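Local coordinates for protein RNA polymerase sigma factor (PDB 5UXX) that probably directs RNA polymerase to its target promoters as a DNA-binding sigma factor of the extracytoplasmic function (ECF) subfamily, at residues 15-26 with 58-69. Sequence-based numbering, arbitrary orientation.
Sequences VLPALRAFAISL and KAWLFTILRNEF
Phe22 and Phe62 form an offset stack, with ring centroids 4.5 Å apart and planes inclined by 22°. The rim of Phe62 lies over one face of Phe22, with Phe62 CE2 3.4 Å from Phe22 CG, and Arg66 CB stands at the Phe22 edge. At the edge of Phe62 is Val15 CG1. Phe62 CG stays beside its own backbone N (chi1 -86°), which carries the ring across as a knob into the hole formed by Val15, Ala18, Leu19 and Phe22. Farther along, Leu26 CG covers one face of Phe69.

Leu65 divides its two methyls: CD1 packs 3.7 Å from Leu19 CD1, while CD2 lies 3.7 Å from Phe22 CD2, and both come close to Ala23 CB. Leu19 also sends CD1 to Phe62 CD1. At the other end, Val15 CG1 touches both Leu61 CD1 (3.7 Å) and Lys58 CG (3.8 Å).

The axes of segments 15-26 and 58-69 run roughly parallel, crossing at -30° and approaching to 10.5 Å, within sigma-70 region 2. Helix 33-46 packs on Ala23, Leu61 and Leu65, whereas Phe22 and Phe62 meet helix 115-125 in the region 4 range, extending this core to it. Phe129 adds an edge-to-face contact to Phe62. Interlocking aromatic and branched side chains thus hold the two helices together by shape and ring packing, without polar bonds between the segments, while Arg66 takes its charge out of the apolar interface to a salt bridge with Glu119.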
ATOM      1  N   VAL A  15       2.168 -11.151  -5.983  1.00 29.30           N
ATOM      2  CA  VAL A  15       2.182 -10.034  -5.045  1.00 30.51           C
ATOM      3  C   VAL A  15       1.716  -8.738  -5.710  1.00 27.06           C
ATOM      4  O   VAL A  15       1.210  -7.830  -5.047  1.00 30.08           O
ATOM      5  CB  VAL A  15       3.602  -9.836  -4.458  1.00 34.55           C
ATOM      6  CG1 VAL A  15       3.623  -8.708  -3.435  1.00 34.24           C
ATOM      7  CG2 VAL A  15       4.091 -11.125  -3.823  1.00 38.54           C
ATOM      8  N   LEU A  16       1.867  -8.678  -7.028  1.00 25.04           N
ATOM      9  CA  LEU A  16       1.607  -7.462  -7.799  1.00 28.35           C
ATOM     10  C   LEU A  16       0.228  -6.812  -7.559  1.00 29.78           C
ATOM     11  O   LEU A  16       0.150  -5.588  -7.446  1.00 33.38           O
ATOM     12  CB  LEU A  16       1.795  -7.750  -9.293  1.00 32.92           C
ATOM     13  CG  LEU A  16       2.163  -6.557 -10.174  1.00 39.41           C
ATOM     14  CD1 LEU A  16       3.115  -5.623  -9.443  1.00 35.57           C
ATOM     15  CD2 LEU A  16       2.780  -7.031 -11.480  1.00 45.15           C
ATOM     16  N   PRO A  17      -0.858  -7.610  -7.486  1.00 31.01           N
ATOM     17  CA  PRO A  17      -2.147  -6.959  -7.209  1.00 31.27           C
ATOM     18  C   PRO A  17      -2.213  -6.285  -5.839  1.00 32.27           C
ATOM     19  O   PRO A  17      -2.766  -5.192  -5.722  1.00 29.74           O
ATOM     20  CB  PRO A  17      -3.147  -8.117  -7.279  1.00 29.44           C
ATOM     21  CG  PRO A  17      -2.496  -9.122  -8.145  1.00 31.22           C
ATOM     22  CD  PRO A  17      -1.040  -9.036  -7.814  1.00 30.97           C
ATOM     23  N   ALA A  18      -1.660  -6.934  -4.819  1.00 30.45           N
ATOM     24  CA  ALA A  18      -1.654  -6.371  -3.474  1.00 26.37           C
ATOM     25  C   ALA A  18      -0.710  -5.178  -3.401  1.00 23.77           C
ATOM     26  O   ALA A  18      -0.960  -4.216  -2.674  1.00 26.85           O
ATOM     27  CB  ALA A  18      -1.258  -7.427  -2.455  1.00 19.38           C
ATOM     28  N   LEU A  19       0.382  -5.256  -4.155  1.00 24.46           N
ATOM     29  CA  LEU A  19       1.354  -4.174  -4.228  1.00 24.88           C
ATOM     30  C   LEU A  19       0.718  -2.911  -4.802  1.00 26.25           C
ATOM     31  O   LEU A  19       0.975  -1.803  -4.330  1.00 27.83           O
ATOM     32  CB  LEU A  19       2.556  -4.594  -5.075  1.00 25.51           C
ATOM     33  CG  LEU A  19       3.759  -3.653  -5.076  1.00 31.25           C
ATOM     34  CD1 LEU A  19       4.398  -3.601  -3.695  1.00 34.93           C
ATOM     35  CD2 LEU A  19       4.773  -4.080  -6.125  1.00 29.55           C
ATOM     36  N   ARG A  20      -0.113  -3.089  -5.824  1.00 23.32           N
ATOM     37  CA  ARG A  20      -0.819  -1.976  -6.447  1.00 26.53           C
ATOM     38  C   ARG A  20      -1.849  -1.371  -5.496  1.00 28.33           C
ATOM     39  O   ARG A  20      -2.001  -0.150  -5.428  1.00 27.91           O
ATOM     40  CB  ARG A  20      -1.499  -2.430  -7.741  1.00 20.09           C
ATOM     41  CG  ARG A  20      -2.354  -1.361  -8.402  1.00 21.65           C
ATOM     42  CD  ARG A  20      -2.952  -1.860  -9.707  1.00 26.52           C
ATOM     43  NE  ARG A  20      -3.966  -0.951 -10.230  1.00 27.40           N
ATOM     44  CZ  ARG A  20      -5.249  -0.985  -9.884  1.00 33.46           C
ATOM     45  NH1 ARG A  20      -5.680  -1.888  -9.014  1.00 33.15           N
ATOM     46  NH2 ARG A  20      -6.102  -0.117 -10.409  1.00 28.85           N
ATOM     47  N   ALA A  21      -2.554  -2.232  -4.768  1.00 19.78           N
ATOM     48  CA  ALA A  21      -3.548  -1.787  -3.795  1.00 20.90           C
ATOM     49  C   ALA A  21      -2.893  -0.982  -2.678  1.00 24.10           C
ATOM     50  O   ALA A  21      -3.474  -0.028  -2.161  1.00 23.52           O
ATOM     51  CB  ALA A  21      -4.300  -2.977  -3.220  1.00 21.54           C
ATOM     52  N   PHE A  22      -1.679  -1.381  -2.312  1.00 23.59           N
ATOM     53  CA  PHE A  22      -0.911  -0.684  -1.289  1.00 26.03           C
ATOM     54  C   PHE A  22      -0.537   0.718  -1.753  1.00 28.43           C
ATOM     55  O   PHE A  22      -0.616   1.677  -0.985  1.00 33.74           O
ATOM     56  CB  PHE A  22       0.347  -1.481  -0.934  1.00 19.57           C
ATOM     57  CG  PHE A  22       1.173  -0.862   0.157  1.00 20.59           C
ATOM     58  CD1 PHE A  22       0.608  -0.551   1.384  1.00 23.56           C
ATOM     59  CD2 PHE A  22       2.521  -0.605  -0.038  1.00 22.22           C
ATOM     60  CE1 PHE A  22       1.369   0.015   2.390  1.00 23.65           C
ATOM     61  CE2 PHE A  22       3.288  -0.040   0.965  1.00 25.08           C
ATOM     62  CZ  PHE A  22       2.711   0.269   2.182  1.00 23.64           C
ATOM     63  N   ALA A  23      -0.131   0.828  -3.014  1.00 26.76           N
ATOM     64  CA  ALA A  23       0.260   2.108  -3.592  1.00 33.29           C
ATOM     65  C   ALA A  23      -0.919   3.074  -3.656  1.00 30.17           C
ATOM     66  O   ALA A  23      -0.780   4.256  -3.343  1.00 30.16           O
ATOM     67  CB  ALA A  23       0.849   1.903  -4.978  1.00 20.67           C
ATOM     68  N   ILE A  24      -2.077   2.566  -4.065  1.00 25.98           N
ATOM     69  CA  ILE A  24      -3.280   3.382  -4.170  1.00 28.40           C
ATOM     70  C   ILE A  24      -3.745   3.845  -2.789  1.00 29.99           C
ATOM     71  O   ILE A  24      -4.138   4.998  -2.610  1.00 32.72           O
ATOM     72  CB  ILE A  24      -4.415   2.612  -4.881  1.00 28.60           C
ATOM     73  CG1 ILE A  24      -4.085   2.445  -6.366  1.00 24.67           C
ATOM     74  CG2 ILE A  24      -5.747   3.329  -4.719  1.00 27.19           C
ATOM     75  CD1 ILE A  24      -5.003   1.494  -7.101  1.00 25.32           C
ATOM     76  N   SER A  25      -3.678   2.944  -1.814  1.00 24.82           N
ATOM     77  CA  SER A  25      -4.047   3.269  -0.439  1.00 32.10           C
ATOM     78  C   SER A  25      -3.117   4.325   0.151  1.00 34.59           C
ATOM     79  O   SER A  25      -3.534   5.160   0.954  1.00 36.65           O
ATOM     80  CB  SER A  25      -4.026   2.011   0.432  1.00 25.98           C
ATOM     81  OG  SER A  25      -4.899   1.019  -0.076  1.00 30.73           O
ATOM     82  N   LEU A  26      -1.853   4.277  -0.256  1.00 34.15           N
ATOM     83  CA  LEU A  26      -0.823   5.148   0.295  1.00 33.36           C
ATOM     84  C   LEU A  26      -0.802   6.527  -0.363  1.00 33.20           C
ATOM     85  O   LEU A  26      -0.489   7.526   0.283  1.00 36.18           O
ATOM     86  CB  LEU A  26       0.549   4.485   0.144  1.00 34.82           C
ATOM     87  CG  LEU A  26       1.483   4.476   1.354  1.00 39.78           C
ATOM     88  CD1 LEU A  26       0.787   3.882   2.567  1.00 41.35           C
ATOM     89  CD2 LEU A  26       2.752   3.703   1.030  1.00 35.21           C
ATOM     90  N   LYS A  58       6.888 -10.381   0.223  1.00 30.36           N
ATOM     91  CA  LYS A  58       5.867  -9.342   0.173  1.00 28.80           C
ATOM     92  C   LYS A  58       6.304  -8.125   0.981  1.00 24.55           C
ATOM     93  O   LYS A  58       6.156  -6.989   0.535  1.00 27.54           O
ATOM     94  CB  LYS A  58       4.529  -9.875   0.691  1.00 35.63           C
ATOM     95  CG  LYS A  58       3.341  -8.976   0.391  1.00 41.75           C
ATOM     96  CD  LYS A  58       2.072  -9.502   1.043  1.00 49.72           C
ATOM     97  CE  LYS A  58       1.788 -10.937   0.625  1.00 58.72           C
ATOM     98  NZ  LYS A  58       0.660 -11.529   1.398  1.00 62.41           N
ATOM     99  N   ALA A  59       6.853  -8.372   2.166  1.00 19.99           N
ATOM    100  CA  ALA A  59       7.348  -7.298   3.018  1.00 21.02           C
ATOM    101  C   ALA A  59       8.542  -6.600   2.375  1.00 24.40           C
ATOM    102  O   ALA A  59       8.711  -5.387   2.506  1.00 25.13           O
ATOM    103  CB  ALA A  59       7.727  -7.840   4.388  1.00 22.02           C
ATOM    104  N   TRP A  60       9.367  -7.377   1.682  1.00 22.81           N
ATOM    105  CA  TRP A  60      10.525  -6.842   0.975  1.00 24.35           C
ATOM    106  C   TRP A  60      10.084  -5.900  -0.142  1.00 25.72           C
ATOM    107  O   TRP A  60      10.655  -4.825  -0.326  1.00 29.70           O
ATOM    108  CB  TRP A  60      11.374  -7.983   0.408  1.00 18.55           C
ATOM    109  CG  TRP A  60      12.656  -7.540  -0.229  1.00 24.26           C
ATOM    110  CD1 TRP A  60      13.786  -7.123   0.411  1.00 25.42           C
ATOM    111  CD2 TRP A  60      12.946  -7.483  -1.632  1.00 28.45           C
ATOM    112  NE1 TRP A  60      14.759  -6.804  -0.504  1.00 29.28           N
ATOM    113  CE2 TRP A  60      14.269  -7.016  -1.766  1.00 30.76           C
ATOM    114  CE3 TRP A  60      12.214  -7.777  -2.787  1.00 25.88           C
ATOM    115  CZ2 TRP A  60      14.876  -6.837  -3.008  1.00 30.53           C
ATOM    116  CZ3 TRP A  60      12.819  -7.599  -4.019  1.00 27.41           C
ATOM    117  CH2 TRP A  60      14.136  -7.134  -4.119  1.00 29.42           C
ATOM    118  N   LEU A  61       9.057  -6.313  -0.879  1.00 24.51           N
ATOM    119  CA  LEU A  61       8.530  -5.525  -1.988  1.00 22.83           C
ATOM    120  C   LEU A  61       7.815  -4.270  -1.496  1.00 25.11           C
ATOM    121  O   LEU A  61       7.978  -3.191  -2.065  1.00 27.78           O
ATOM    122  CB  LEU A  61       7.580  -6.373  -2.835  1.00 25.21           C
ATOM    123  CG  LEU A  61       8.241  -7.499  -3.633  1.00 30.89           C
ATOM    124  CD1 LEU A  61       7.197  -8.421  -4.242  1.00 32.91           C
ATOM    125  CD2 LEU A  61       9.140  -6.925  -4.712  1.00 29.89           C
ATOM    126  N   PHE A  62       7.020  -4.420  -0.439  1.00 21.66           N
ATOM    127  CA  PHE A  62       6.287  -3.299   0.139  1.00 17.89           C
ATOM    128  C   PHE A  62       7.236  -2.241   0.693  1.00 24.95           C
ATOM    129  O   PHE A  62       6.947  -1.047   0.635  1.00 27.23           O
ATOM    130  CB  PHE A  62       5.343  -3.784   1.241  1.00 18.35           C
ATOM    131  CG  PHE A  62       3.999  -4.242   0.739  1.00 19.48           C
ATOM    132  CD1 PHE A  62       3.900  -5.128  -0.322  1.00 14.29           C
ATOM    133  CD2 PHE A  62       2.834  -3.788   1.337  1.00 18.67           C
ATOM    134  CE1 PHE A  62       2.664  -5.550  -0.780  1.00 17.09           C
ATOM    135  CE2 PHE A  62       1.595  -4.207   0.884  1.00 15.92           C
ATOM    136  CZ  PHE A  62       1.510  -5.088  -0.175  1.00 17.63           C
ATOM    137  N   THR A  63       8.366  -2.690   1.230  1.00 26.83           N
ATOM    138  CA  THR A  63       9.380  -1.787   1.763  1.00 21.49           C
ATOM    139  C   THR A  63       9.947  -0.888   0.668  1.00 25.27           C
ATOM    140  O   THR A  63      10.140   0.311   0.873  1.00 26.00           O
ATOM    141  CB  THR A  63      10.533  -2.564   2.428  1.00 27.99           C
ATOM    142  OG1 THR A  63      10.008  -3.424   3.446  1.00 26.06           O
ATOM    143  CG2 THR A  63      11.539  -1.604   3.049  1.00 22.99           C
ATOM    144  N   ILE A  64      10.210  -1.474  -0.496  1.00 20.59           N
ATOM    145  CA  ILE A  64      10.728  -0.718  -1.632  1.00 21.77           C
ATOM    146  C   ILE A  64       9.729   0.340  -2.095  1.00 26.63           C
ATOM    147  O   ILE A  64      10.099   1.492  -2.328  1.00 24.45           O
ATOM    148  CB  ILE A  64      11.069  -1.645  -2.814  1.00 27.62           C
ATOM    149  CG1 ILE A  64      12.205  -2.597  -2.431  1.00 25.45           C
ATOM    150  CG2 ILE A  64      11.448  -0.832  -4.043  1.00 23.05           C
ATOM    151  CD1 ILE A  64      12.532  -3.620  -3.498  1.00 28.86           C
ATOM    152  N   LEU A  65       8.463  -0.051  -2.210  1.00 22.49           N
ATOM    153  CA  LEU A  65       7.415   0.868  -2.644  1.00 25.92           C
ATOM    154  C   LEU A  65       7.199   1.975  -1.618  1.00 30.23           C
ATOM    155  O   LEU A  65       7.077   3.146  -1.979  1.00 36.24           O
ATOM    156  CB  LEU A  65       6.104   0.116  -2.897  1.00 20.73           C
ATOM    157  CG  LEU A  65       4.990   0.892  -3.610  1.00 22.09           C
ATOM    158  CD1 LEU A  65       4.214  -0.020  -4.544  1.00 27.11           C
ATOM    159  CD2 LEU A  65       4.044   1.552  -2.616  1.00 21.25           C
ATOM    160  N   ARG A  66       7.141   1.597  -0.344  1.00 26.30           N
ATOM    161  CA  ARG A  66       6.972   2.561   0.738  1.00 26.59           C
ATOM    162  C   ARG A  66       8.062   3.628   0.732  1.00 30.83           C
ATOM    163  O   ARG A  66       7.777   4.821   0.834  1.00 30.46           O
ATOM    164  CB  ARG A  66       6.968   1.849   2.093  1.00 30.64           C
ATOM    165  CG  ARG A  66       7.305   2.772   3.250  1.00 39.81           C
ATOM    166  CD  ARG A  66       7.948   2.035   4.407  1.00 35.82           C
ATOM    167  NE  ARG A  66       8.698   2.948   5.268  1.00 43.47           N
ATOM    168  CZ  ARG A  66       8.173   3.621   6.287  1.00 49.12           C
ATOM    169  NH1 ARG A  66       6.889   3.488   6.582  1.00 43.54           N
ATOM    170  NH2 ARG A  66       8.934   4.430   7.011  1.00 63.20           N
ATOM    171  N   ASN A  67       9.310   3.194   0.587  1.00 23.88           N
ATOM    172  CA  ASN A  67      10.441   4.107   0.652  1.00 33.29           C
ATOM    173  C   ASN A  67      10.515   4.999  -0.578  1.00 31.81           C
ATOM    174  O   ASN A  67      10.899   6.164  -0.489  1.00 38.00           O
ATOM    175  CB  ASN A  67      11.748   3.330   0.820  1.00 27.42           C
ATOM    176  CG  ASN A  67      11.910   2.761   2.215  1.00 37.31           C
ATOM    177  OD1 ASN A  67      11.404   3.320   3.189  1.00 36.53           O
ATOM    178  ND2 ASN A  67      12.620   1.643   2.322  1.00 31.94           N
ATOM    179  N   GLU A  68      10.141   4.446  -1.727  1.00 25.77           N
ATOM    180  CA  GLU A  68      10.096   5.221  -2.957  1.00 34.32           C
ATOM    181  C   GLU A  68       8.992   6.268  -2.882  1.00 32.29           C
ATOM    182  O   GLU A  68       9.153   7.385  -3.370  1.00 32.95           O
ATOM    183  CB  GLU A  68       9.887   4.307  -4.168  1.00 35.33           C
ATOM    184  CG  GLU A  68       9.697   5.046  -5.486  1.00 41.92           C
ATOM    185  CD  GLU A  68      10.914   5.861  -5.893  1.00 48.41           C
ATOM    186  OE1 GLU A  68      12.023   5.581  -5.393  1.00 50.25           O
ATOM    187  OE2 GLU A  68      10.757   6.788  -6.717  1.00 51.42           O
ATOM    188  N   PHE A  69       7.880   5.906  -2.249  1.00 24.43           N
ATOM    189  CA  PHE A  69       6.746   6.813  -2.110  1.00 31.79           C
ATOM    190  C   PHE A  69       7.093   8.032  -1.259  1.00 32.93           C
ATOM    191  O   PHE A  69       6.815   9.165  -1.648  1.00 35.54           O
ATOM    192  CB  PHE A  69       5.545   6.085  -1.505  1.00 25.27           C
ATOM    193  CG  PHE A  69       4.458   7.006  -1.028  1.00 30.43           C
ATOM    194  CD1 PHE A  69       3.640   7.660  -1.936  1.00 33.72           C
ATOM    195  CD2 PHE A  69       4.253   7.219   0.325  1.00 27.69           C
ATOM    196  CE1 PHE A  69       2.638   8.510  -1.502  1.00 33.05           C
ATOM    197  CE2 PHE A  69       3.253   8.067   0.766  1.00 31.57           C
ATOM    198  CZ  PHE A  69       2.445   8.714  -0.149  1.00 31.36           C
TER